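Local coordinates for substrate-binding protein (Synechococcus sp., PDB 6WPN), which probably binds a sugar or oligosaccharide in the periplasm as the solute-binding component of a transport system, at residues P39-Y44 and R332-L337; R163-V168 and F225-D230; A346-L351 and L370-L375; Y396-R401 and V413-Q418. All blocks are in the same frame, centred on the assembly; numbering follows the deposited sequence. Where two conformers were deposited one is given.

Contact 1 (P39-Y44 and R332-L337); sequences PKFNPY and REARVL
The ring of Phe41 runs in against Ala334 at the last turn of helix 324-334, and this is the apolar, close-packed part of the contact: Phe41 CE1 lies 3.4 Å from Ala334 CB, with the neighbouring CZ a little farther from the same methyl. That methyl meets the ring obliquely, while the backbone oxygen of Glu333 sits at the ring edge, 4.0 Å from CE1. Phe41 occupies the N-cap position of helix 42-55, and its CG lies beside the backbone N (chi1 -57°), which swings the ring across to the other helix. One turn on, Tyr44 and Glu333 cross obliquely, the tyrosine ring and the carboxylate turned 85° apart. Glu333 OE1 lies near the plane of the ring at its edge, 2.9 Å from Tyr44 CB, a very short oxygen-to-carbon approach whose exact length is doubtful. The more open side belongs to Glu333, itself partly exposed, whose other oxygen, OE2, has a long, weak ion pair with Arg329. The hydroxyl of buried Tyr44 bonds to the backbone oxygen of Asn326, and Phe330 meets the rings of both Tyr44 and Phe41. Beyond Ala334 a Schellman motif with Arg335 as its C-prime residue ends the helix, and after Arg335 and Val336 the chain enters strand 337-338, where Leu337 pairs with Leu141 of strand 137-149.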
# COMPACT_ATOMS: atom_id res chain seq x y z
N PRO A 39 4.01 3.60 -16.67
CA PRO A 39 3.38 3.81 -17.98
C PRO A 39 2.24 4.81 -17.93
O PRO A 39 2.23 5.78 -18.70
CB PRO A 39 2.85 2.41 -18.34
CG PRO A 39 3.54 1.46 -17.40
CD PRO A 39 3.75 2.25 -16.15
N LYS A 40 1.28 4.58 -17.03
CA LYS A 40 0.08 5.39 -16.97
C LYS A 40 0.34 6.84 -16.55
O LYS A 40 -0.49 7.71 -16.82
CB LYS A 40 -0.94 4.76 -16.02
CG LYS A 40 -1.85 3.74 -16.70
CD LYS A 40 -2.57 2.85 -15.69
CE LYS A 40 -3.30 1.71 -16.40
NZ LYS A 40 -4.01 0.82 -15.45
N PHE A 41 1.48 7.12 -15.91
CA PHE A 41 1.76 8.46 -15.41
C PHE A 41 2.97 9.10 -16.08
O PHE A 41 3.58 10.00 -15.51
CB PHE A 41 1.94 8.44 -13.89
CG PHE A 41 0.77 7.87 -13.16
CD1 PHE A 41 -0.38 8.61 -13.00
CD2 PHE A 41 0.81 6.58 -12.64
CE1 PHE A 41 -1.47 8.09 -12.34
CE2 PHE A 41 -0.27 6.06 -11.98
CZ PHE A 41 -1.41 6.81 -11.82
N ASN A 42 3.32 8.64 -17.28
CA ASN A 42 4.38 9.29 -18.05
C ASN A 42 4.07 10.76 -18.35
O ASN A 42 4.96 11.60 -18.17
CB ASN A 42 4.65 8.50 -19.33
CG ASN A 42 5.59 7.32 -19.10
OD1 ASN A 42 5.82 6.90 -17.97
ND2 ASN A 42 6.13 6.79 -20.19
N PRO A 43 2.86 11.14 -18.81
CA PRO A 43 2.61 12.57 -19.06
C PRO A 43 2.81 13.46 -17.85
O PRO A 43 3.40 14.54 -17.97
CB PRO A 43 1.16 12.59 -19.56
CG PRO A 43 0.92 11.24 -20.09
CD PRO A 43 1.70 10.31 -19.21
N TYR A 44 2.29 13.06 -16.68
CA TYR A 44 2.52 13.84 -15.47
C TYR A 44 4.01 14.04 -15.22
O TYR A 44 4.47 15.17 -15.02
CB TYR A 44 1.88 13.16 -14.26
CG TYR A 44 2.24 13.85 -12.96
CD1 TYR A 44 1.52 14.95 -12.52
CD2 TYR A 44 3.32 13.42 -12.20
CE1 TYR A 44 1.86 15.60 -11.34
CE2 TYR A 44 3.67 14.06 -11.02
CZ TYR A 44 2.93 15.14 -10.60
OH TYR A 44 3.28 15.78 -9.42
N ARG A 332 -5.00 14.78 -8.69
CA ARG A 332 -6.07 14.75 -9.68
C ARG A 332 -5.81 13.68 -10.73
O ARG A 332 -6.69 12.84 -11.00
CB ARG A 332 -6.22 16.11 -10.35
CG ARG A 332 -6.56 17.24 -9.40
CD ARG A 332 -6.70 18.57 -10.13
NE ARG A 332 -6.77 19.69 -9.19
CZ ARG A 332 -5.81 20.60 -9.04
NH1 ARG A 332 -4.70 20.53 -9.77
NH2 ARG A 332 -5.97 21.58 -8.16
N GLU A 333 -4.62 13.68 -11.34
CA GLU A 333 -4.35 12.77 -12.44
C GLU A 333 -4.29 11.33 -11.97
O GLU A 333 -4.74 10.42 -12.68
CB GLU A 333 -3.05 13.17 -13.14
CG GLU A 333 -3.14 14.52 -13.87
CD GLU A 333 -1.83 14.95 -14.50
OE1 GLU A 333 -0.79 14.31 -14.23
OE2 GLU A 333 -1.84 15.93 -15.27
N ALA A 334 -3.76 11.09 -10.78
CA ALA A 334 -3.65 9.74 -10.25
C ALA A 334 -4.83 9.33 -9.38
O ALA A 334 -4.93 8.15 -9.04
CB ALA A 334 -2.35 9.59 -9.44
N ARG A 335 -5.73 10.26 -9.06
CA ARG A 335 -6.86 9.97 -8.19
C ARG A 335 -6.35 9.38 -6.88
O ARG A 335 -6.79 8.32 -6.41
CB ARG A 335 -7.87 9.07 -8.90
CG ARG A 335 -8.16 9.58 -10.32
CD ARG A 335 -9.23 8.81 -11.05
NE ARG A 335 -9.65 9.52 -12.25
CZ ARG A 335 -9.07 9.39 -13.44
NH1 ARG A 335 -8.04 8.57 -13.60
NH2 ARG A 335 -9.52 10.08 -14.48
N VAL A 336 -5.38 10.08 -6.30
CA VAL A 336 -4.63 9.65 -5.14
C VAL A 336 -4.68 10.75 -4.09
O VAL A 336 -5.10 11.88 -4.36
CB VAL A 336 -3.18 9.30 -5.54
CG1 VAL A 336 -2.30 8.96 -4.34
CG2 VAL A 336 -3.15 8.25 -6.61
N LEU A 337 -4.26 10.42 -2.87
CA LEU A 337 -4.30 11.50 -1.88
C LEU A 337 -2.91 12.10 -1.69
O LEU A 337 -1.92 11.37 -1.66
CB LEU A 337 -4.81 10.98 -0.54
CG LEU A 337 -6.24 10.44 -0.56
CD1 LEU A 337 -6.60 9.83 0.78
CD2 LEU A 337 -7.21 11.55 -0.91

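Contact 2 (R163-V168 and F225-D230); sequences RRWDEV and FAFWTD
Two different first torsions on neighbouring helix residues aim Phe227 and Trp228 at the short 3-10 turn 165-167. In Phe227 the ring carbon CG stands opposite the backbone N (chi1 179°), carrying the ring out to the turn; in Trp228 it is the carbonyl carbon that CG stands opposite (chi1 -69°), bringing the far end of the indole round to Trp165. The two indoles then form an offset edge-to-face pair, the edge of Trp228 toward the face of Trp165, with six-membered ring centroids 5.5 Å apart and planes at 69°. Their closest atoms are Trp165 CZ3 and Trp228 CH2, at 3.5 Å. Phe227 fills in beside this pair: its CE2 lies 3.6 Å from the backbone oxygen of Trp165, and its CZ is 4.1 Å from Val168 CB, which comes to the ring edge. The same oxygen of Trp165 accepts the backbone N-H of Val168, so it closes the turn while facing the phenyl ring obliquely. Within the helix, Phe227 CD1 stands 3.6 Å above the Trp228 ring plane, over its centre, and helps fix the rotation of that indole. No hydrogen bond crosses between the segments; aromatic and apolar groups make most of the contact, and the indole nitrogens are served from elsewhere: Trp165 NE1 bonds to Gln202 OE1, Trp228 NE1 only weakly to Ser199 OG. Thus helix 195-202 meets both tryptophans, helix 168-179 starts at Val168, and helix 388-403 packs behind helix 219-233, with Met403 against Trp228.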
# COMPACT_ATOMS: atom_id res chain seq x y z
N ARG A 163 -17.95 -4.79 6.75
CA ARG A 163 -16.93 -3.78 6.95
C ARG A 163 -15.91 -4.17 8.01
O ARG A 163 -14.89 -3.49 8.14
CB ARG A 163 -17.56 -2.43 7.32
CG ARG A 163 -18.36 -1.82 6.19
CD ARG A 163 -19.44 -0.92 6.72
NE ARG A 163 -18.91 0.38 7.14
CZ ARG A 163 -19.67 1.39 7.54
NH1 ARG A 163 -20.99 1.25 7.57
NH2 ARG A 163 -19.11 2.54 7.91
N ARG A 164 -16.15 -5.24 8.76
CA ARG A 164 -15.19 -5.74 9.72
C ARG A 164 -14.88 -7.20 9.42
O ARG A 164 -15.70 -7.92 8.83
CB ARG A 164 -15.72 -5.55 11.15
CG ARG A 164 -15.73 -4.07 11.53
CD ARG A 164 -16.42 -3.77 12.85
NE ARG A 164 -16.52 -2.33 13.06
CZ ARG A 164 -16.94 -1.75 14.19
NH1 ARG A 164 -17.31 -2.49 15.23
NH2 ARG A 164 -16.99 -0.43 14.28
N TRP A 165 -13.67 -7.63 9.80
CA TRP A 165 -13.18 -8.95 9.41
C TRP A 165 -14.00 -10.09 10.02
O TRP A 165 -14.15 -11.14 9.38
CB TRP A 165 -11.71 -9.11 9.78
CG TRP A 165 -10.76 -8.34 8.89
CD1 TRP A 165 -10.08 -7.21 9.21
CD2 TRP A 165 -10.40 -8.67 7.54
NE1 TRP A 165 -9.31 -6.81 8.15
CE2 TRP A 165 -9.49 -7.68 7.11
CE3 TRP A 165 -10.75 -9.69 6.66
CZ2 TRP A 165 -8.93 -7.69 5.84
CZ3 TRP A 165 -10.20 -9.70 5.39
CH2 TRP A 165 -9.30 -8.70 5.00
N ASP A 166 -14.53 -9.93 11.23
CA ASP A 166 -15.30 -11.01 11.83
C ASP A 166 -16.64 -11.25 11.14
O ASP A 166 -17.33 -12.22 11.46
CB ASP A 166 -15.52 -10.76 13.32
CG ASP A 166 -16.25 -9.46 13.59
OD1 ASP A 166 -17.45 -9.37 13.26
OD2 ASP A 166 -15.63 -8.53 14.15
N GLU A 167 -17.03 -10.38 10.21
CA GLU A 167 -18.22 -10.58 9.39
C GLU A 167 -17.89 -11.17 8.03
O GLU A 167 -18.81 -11.48 7.26
CB GLU A 167 -18.98 -9.27 9.24
CG GLU A 167 -19.61 -8.79 10.54
CD GLU A 167 -20.10 -7.36 10.47
OE1 GLU A 167 -19.96 -6.74 9.39
OE2 GLU A 167 -20.62 -6.85 11.48
N VAL A 168 -16.61 -11.33 7.71
CA VAL A 168 -16.17 -11.85 6.41
C VAL A 168 -16.56 -13.31 6.21
O VAL A 168 -17.05 -13.65 5.12
CB VAL A 168 -14.66 -11.67 6.22
CG1 VAL A 168 -14.18 -12.48 5.03
CG2 VAL A 168 -14.33 -10.20 6.00
N PHE A 225 -4.26 -16.92 12.21
CA PHE A 225 -3.85 -18.04 11.37
C PHE A 225 -5.02 -18.97 11.09
O PHE A 225 -5.23 -19.40 9.95
CB PHE A 225 -2.71 -18.82 12.03
CG PHE A 225 -1.33 -18.40 11.58
CD1 PHE A 225 -0.73 -17.25 12.07
CD2 PHE A 225 -0.64 -19.16 10.64
CE1 PHE A 225 0.53 -16.88 11.65
CE2 PHE A 225 0.61 -18.78 10.21
CZ PHE A 225 1.20 -17.64 10.72
N ALA A 226 -5.79 -19.31 12.12
CA ALA A 226 -6.94 -20.18 11.94
C ALA A 226 -7.99 -19.52 11.05
O ALA A 226 -8.67 -20.21 10.28
CB ALA A 226 -7.54 -20.54 13.30
N PHE A 227 -8.15 -18.20 11.17
CA PHE A 227 -9.10 -17.48 10.33
C PHE A 227 -8.85 -17.75 8.86
O PHE A 227 -9.75 -18.19 8.13
CB PHE A 227 -9.02 -15.99 10.64
CG PHE A 227 -9.94 -15.12 9.81
CD1 PHE A 227 -9.50 -14.56 8.63
CD2 PHE A 227 -11.24 -14.86 10.24
CE1 PHE A 227 -10.34 -13.76 7.87
CE2 PHE A 227 -12.08 -14.05 9.49
CZ PHE A 227 -11.63 -13.50 8.30
N TRP A 228 -7.62 -17.52 8.41
CA TRP A 228 -7.30 -17.66 6.99
C TRP A 228 -7.21 -19.12 6.58
O TRP A 228 -7.61 -19.48 5.46
CB TRP A 228 -6.01 -16.92 6.68
CG TRP A 228 -6.20 -15.45 6.80
CD1 TRP A 228 -5.71 -14.63 7.77
CD2 TRP A 228 -6.95 -14.62 5.91
NE1 TRP A 228 -6.11 -13.33 7.54
CE2 TRP A 228 -6.87 -13.30 6.40
CE3 TRP A 228 -7.68 -14.86 4.74
CZ2 TRP A 228 -7.49 -12.23 5.76
CZ3 TRP A 228 -8.29 -13.80 4.11
CH2 TRP A 228 -8.19 -12.50 4.62
N THR A 229 -6.70 -19.99 7.46
CA THR A 229 -6.65 -21.41 7.15
C THR A 229 -8.05 -21.97 6.92
O THR A 229 -8.31 -22.64 5.91
CB THR A 229 -5.95 -22.17 8.28
OG1 THR A 229 -4.61 -21.68 8.43
CG2 THR A 229 -5.92 -23.66 7.98
N ASP A 230 -8.97 -21.67 7.84
CA ASP A 230 -10.33 -22.21 7.74
C ASP A 230 -11.07 -21.66 6.52
O ASP A 230 -11.83 -22.39 5.87
CB ASP A 230 -11.10 -21.90 9.02
CG ASP A 230 -10.53 -22.61 10.24
OD1 ASP A 230 -9.87 -23.66 10.07
OD2 ASP A 230 -10.75 -22.12 11.37

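Contact 3 (A346-L351 and L370-L375); sequences AIRAEL and LSAETL
Helix 341-352 packs here against the C-terminal end of helix 359-374, the two following each other in the helical region that comes after the short strand 337-338. Their backbones come nearest at Arg348 and Ala372, with CA atoms 6.9 Å apart, a close approach made possible by the small alanine side chain. Arg348 carries most of the contact; it was modelled in two conformers, and its contacts here hold for one of them. With CG turned away from the carbonyl carbon (chi1 -73°) and the chain extended from there to NE, the guanidinium is carried past the alanine methyl to a carbonyl near the C-terminal end of the opposite helix. Ala372 CB stands 4.2 Å above the guanidinium plane, over its centre, and the same methyl is 4.2 Å from Arg348 CG, so it supports both the aliphatic stem and the flat head. Leu375 approaches from a different direction: its CD2 lies at the guanidinium edge, 4.1 Å from Arg348 NH2. Elsewhere along the interface, Leu351 turns toward helix 359-374 and packs on Arg368 and Leu369. Farther round that helix, Ser371 and Thr374 face strand 137-149, where Ser371 OG bonds to the backbone oxygen of Val143. Arg348 NH2 approaches Ala372 O to 2.7 Å. A positive group so placed in this conformer would probably interact favourably with the negative end of the helix dipole, whereas Glu373 has its carboxylate too far away for a salt bridge, with Arg348 NH1 and Glu373 OE2 6.7 Å apart.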
# COMPACT_ATOMS: atom_id res chain seq x y z
N ALA A 346 -7.06 21.46 -1.02
CA ALA A 346 -7.55 21.81 -2.35
C ALA A 346 -8.27 20.64 -3.00
O ALA A 346 -9.30 20.82 -3.66
CB ALA A 346 -6.40 22.29 -3.23
N ILE A 347 -7.74 19.42 -2.84
CA ILE A 347 -8.39 18.25 -3.43
C ILE A 347 -9.70 17.95 -2.74
O ILE A 347 -10.72 17.66 -3.39
CB ILE A 347 -7.44 17.04 -3.41
CG1 ILE A 347 -6.29 17.25 -4.39
CG2 ILE A 347 -8.19 15.77 -3.78
CD1 ILE A 347 -6.74 17.43 -5.81
N ARG A 348 -9.72 18.00 -1.40
CA ARG A 348 -10.97 17.81 -0.67
C ARG A 348 -12.01 18.84 -1.09
O ARG A 348 -13.19 18.52 -1.21
CB ARG A 348 -10.72 17.90 0.84
CG ARG A 348 -10.02 16.70 1.44
CD ARG A 348 -9.74 16.95 2.92
NE ARG A 348 -9.03 15.84 3.55
CZ ARG A 348 -9.62 14.86 4.21
NH1 ARG A 348 -10.95 14.84 4.33
NH2 ARG A 348 -8.90 13.89 4.76
N ALA A 349 -11.57 20.08 -1.32
CA ALA A 349 -12.51 21.13 -1.71
C ALA A 349 -13.05 20.89 -3.11
O ALA A 349 -14.25 21.09 -3.35
CB ALA A 349 -11.82 22.50 -1.63
N GLU A 350 -12.20 20.47 -4.04
CA GLU A 350 -12.66 20.20 -5.40
C GLU A 350 -13.66 19.05 -5.42
O GLU A 350 -14.65 19.08 -6.16
CB GLU A 350 -11.47 19.91 -6.31
CG GLU A 350 -10.62 21.15 -6.56
CD GLU A 350 -9.24 20.82 -7.11
OE1 GLU A 350 -8.98 19.64 -7.43
OE2 GLU A 350 -8.42 21.76 -7.22
N LEU A 351 -13.44 18.04 -4.58
CA LEU A 351 -14.35 16.90 -4.55
C LEU A 351 -15.72 17.29 -3.99
O LEU A 351 -16.75 16.81 -4.48
CB LEU A 351 -13.74 15.76 -3.73
CG LEU A 351 -12.53 15.11 -4.39
CD1 LEU A 351 -11.84 14.13 -3.43
CD2 LEU A 351 -12.95 14.42 -5.68
N LEU A 370 -14.58 9.09 -0.70
CA LEU A 370 -14.55 8.12 0.39
C LEU A 370 -13.12 7.87 0.86
O LEU A 370 -12.88 7.73 2.07
CB LEU A 370 -15.22 6.82 -0.07
CG LEU A 370 -15.63 5.82 1.00
CD1 LEU A 370 -16.29 6.54 2.16
CD2 LEU A 370 -16.59 4.80 0.40
N SER A 371 -12.16 7.83 -0.06
CA SER A 371 -10.76 7.71 0.34
C SER A 371 -10.31 8.90 1.18
O SER A 371 -9.62 8.73 2.19
CB SER A 371 -9.86 7.56 -0.89
OG SER A 371 -10.02 6.30 -1.50
N ALA A 372 -10.68 10.12 0.77
CA ALA A 372 -10.26 11.30 1.53
C ALA A 372 -10.89 11.33 2.92
O ALA A 372 -10.25 11.79 3.87
CB ALA A 372 -10.61 12.57 0.76
N GLU A 373 -12.12 10.85 3.05
CA GLU A 373 -12.78 10.81 4.35
C GLU A 373 -12.19 9.72 5.23
O GLU A 373 -12.03 9.91 6.44
CB GLU A 373 -14.28 10.61 4.13
CG GLU A 373 -14.93 11.83 3.50
CD GLU A 373 -16.41 11.66 3.23
OE1 GLU A 373 -16.80 10.59 2.72
OE2 GLU A 373 -17.18 12.60 3.52
N THR A 374 -11.84 8.57 4.64
CA THR A 374 -11.26 7.46 5.38
C THR A 374 -9.87 7.80 5.93
O THR A 374 -9.47 7.26 6.97
CB THR A 374 -11.19 6.21 4.49
OG1 THR A 374 -12.49 5.94 3.96
CG2 THR A 374 -10.74 5.00 5.29
N LEU A 375 -9.14 8.69 5.24
CA LEU A 375 -7.80 9.06 5.67
C LEU A 375 -7.77 9.59 7.10
O LEU A 375 -6.77 9.40 7.81
CB LEU A 375 -7.23 10.11 4.71
CG LEU A 375 -5.85 10.65 5.09
CD1 LEU A 375 -4.85 9.51 5.06
CD2 LEU A 375 -5.45 11.77 4.15

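Contact 4 (Y396-R401 and V413-Q418); sequences YTQLQR and VLEAEQ
This is the packing of an antiparallel helical hairpin near the C-terminus: helix 388-403 turns back through a short connection into helix 409-427. The axes of the two segments approach to 8.8 Å at an angle of 161°, and the CA atoms of Gln398 and Ala416 come within 6.1 Å. Gln398 does most of the joining. Its chain is bent at chi2 (-49°), which folds the amide back alongside the neighbouring helix, so that CG rests on Ala416, 3.6 Å from its backbone N and 3.9 Å from its CB. The amide oxygen OE1 of Gln398 lies 3.2 Å from Glu415 CB; toward Glu415 it meets only carbon, and the amide and carboxylate planes are turned about a third of a right angle from each other. Helix 219-233 covers one flank of the pair through Phe225, which touches Leu399 of one helix and Val413 of the other, while Ala412 and Gln419 pack on Gln398 from along the second helix. Arg401, one turn beyond Gln398, runs toward Glu415 without reaching its carboxylate: Glu415 OE1 stays 4.7 Å from Arg401 NH1, though the opposite charges may still attract weakly. The guanidinium is tied to its own helix: Arg401 NH1 donates a hydrogen bond to Gln398 OE1, arriving in the carbonyl plane on a lone pair, at 3.1 Å with an N-H...O angle of 142°.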
# COMPACT_ATOMS: atom_id res chain seq x y z
N TYR A 396 3.69 -15.89 5.41
CA TYR A 396 2.92 -16.33 4.25
C TYR A 396 3.24 -17.77 3.87
O TYR A 396 2.34 -18.53 3.48
CB TYR A 396 3.17 -15.40 3.05
CG TYR A 396 2.50 -14.04 3.13
CD1 TYR A 396 2.07 -13.51 4.34
CD2 TYR A 396 2.26 -13.31 1.97
CE1 TYR A 396 1.47 -12.27 4.40
CE2 TYR A 396 1.65 -12.07 2.01
CZ TYR A 396 1.25 -11.56 3.23
OH TYR A 396 0.64 -10.33 3.28
N THR A 397 4.51 -18.16 3.95
CA THR A 397 4.90 -19.53 3.60
C THR A 397 4.29 -20.55 4.54
O THR A 397 3.76 -21.58 4.10
CB THR A 397 6.43 -19.66 3.60
OG1 THR A 397 6.98 -18.83 2.57
CG2 THR A 397 6.83 -21.11 3.36
N GLN A 398 4.37 -20.30 5.85
CA GLN A 398 3.81 -21.24 6.82
C GLN A 398 2.28 -21.27 6.73
O GLN A 398 1.67 -22.34 6.80
CB GLN A 398 4.26 -20.89 8.23
CG GLN A 398 5.76 -21.07 8.47
CD GLN A 398 6.28 -22.42 7.99
OE1 GLN A 398 5.66 -23.46 8.22
NE2 GLN A 398 7.43 -22.40 7.32
N LEU A 399 1.66 -20.10 6.58
CA LEU A 399 0.21 -20.07 6.43
C LEU A 399 -0.21 -20.85 5.19
O LEU A 399 -1.22 -21.57 5.20
CB LEU A 399 -0.29 -18.63 6.35
CG LEU A 399 -1.79 -18.43 6.15
CD1 LEU A 399 -2.58 -19.09 7.27
CD2 LEU A 399 -2.13 -16.96 6.07
N GLN A 400 0.60 -20.77 4.13
CA GLN A 400 0.31 -21.49 2.90
C GLN A 400 0.32 -23.00 3.12
O GLN A 400 -0.53 -23.72 2.59
CB GLN A 400 1.33 -21.08 1.84
CG GLN A 400 0.99 -21.48 0.44
CD GLN A 400 1.90 -20.78 -0.56
OE1 GLN A 400 2.24 -19.61 -0.39
NE2 GLN A 400 2.30 -21.51 -1.60
N ARG A 401 1.27 -23.49 3.92
CA ARG A 401 1.30 -24.92 4.24
C ARG A 401 0.06 -25.35 5.01
O ARG A 401 -0.41 -26.48 4.85
CB ARG A 401 2.55 -25.26 5.05
CG ARG A 401 3.86 -24.99 4.34
CD ARG A 401 5.01 -25.24 5.28
NE ARG A 401 5.16 -26.66 5.56
CZ ARG A 401 5.87 -27.15 6.57
NH1 ARG A 401 6.50 -26.32 7.40
NH2 ARG A 401 5.97 -28.46 6.75
N VAL A 413 1.97 -21.51 12.97
CA VAL A 413 2.37 -20.46 13.91
C VAL A 413 3.71 -20.79 14.54
O VAL A 413 4.61 -19.95 14.60
CB VAL A 413 1.28 -20.27 14.98
CG1 VAL A 413 1.71 -19.23 16.00
CG2 VAL A 413 -0.04 -19.89 14.34
N LEU A 414 3.86 -22.02 15.02
CA LEU A 414 5.11 -22.40 15.68
C LEU A 414 6.27 -22.37 14.70
O LEU A 414 7.35 -21.85 15.03
CB LEU A 414 4.98 -23.79 16.30
CG LEU A 414 6.19 -24.12 17.16
CD1 LEU A 414 6.18 -23.25 18.42
CD2 LEU A 414 6.27 -25.60 17.50
N GLU A 415 6.08 -22.90 13.49
CA GLU A 415 7.15 -22.88 12.50
C GLU A 415 7.53 -21.46 12.13
O GLU A 415 8.72 -21.13 12.03
CB GLU A 415 6.72 -23.66 11.25
CG GLU A 415 6.51 -25.15 11.46
CD GLU A 415 7.80 -25.93 11.56
OE1 GLU A 415 8.87 -25.34 11.31
OE2 GLU A 415 7.75 -27.13 11.90
N ALA A 416 6.54 -20.59 11.95
CA ALA A 416 6.83 -19.19 11.65
C ALA A 416 7.57 -18.52 12.81
O ALA A 416 8.55 -17.80 12.60
CB ALA A 416 5.55 -18.43 11.32
N GLU A 417 7.11 -18.75 14.04
CA GLU A 417 7.76 -18.15 15.20
C GLU A 417 9.22 -18.60 15.30
O GLU A 417 10.11 -17.78 15.54
CB GLU A 417 6.99 -18.51 16.47
CG GLU A 417 7.67 -18.07 17.75
CD GLU A 417 7.08 -18.72 18.99
OE1 GLU A 417 6.88 -19.96 18.98
OE2 GLU A 417 6.81 -17.99 19.97
N GLN A 418 9.47 -19.90 15.13
CA GLN A 418 10.82 -20.42 15.28
C GLN A 418 11.72 -19.98 14.14
O GLN A 418 12.90 -19.67 14.35
CB GLN A 418 10.77 -21.94 15.38
CG GLN A 418 10.11 -22.43 16.66
CD GLN A 418 9.78 -23.91 16.61
OE1 GLN A 418 9.85 -24.54 15.56
NE2 GLN A 418 9.42 -24.47 17.76

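How the contacts relate
Contact 1 lies across the chain's centre from contacts 2 and 4, and contact 3 across it from contact 4. Contacts 1 and 3, with centres 16 Å apart, join directly: Arg332 NH2 makes a salt bridge to Glu350 OE2 at 2.6 Å, and Leu337 packs on Ala372. Contacts 2 and 4, about 17 Å between centres, share the packing of helix 219-233 on the C-terminal hairpin through Phe225, Trp228 and Thr229. Centres of contacts 1 and 4 lie 38 Å apart. Contact 2 falls within the long span that contact 1 brings together; contacts 3 and 4 follow in order. The chain thus crosses between the two regions repeatedly, consistent with the two-lobed architecture of solute-binding proteins.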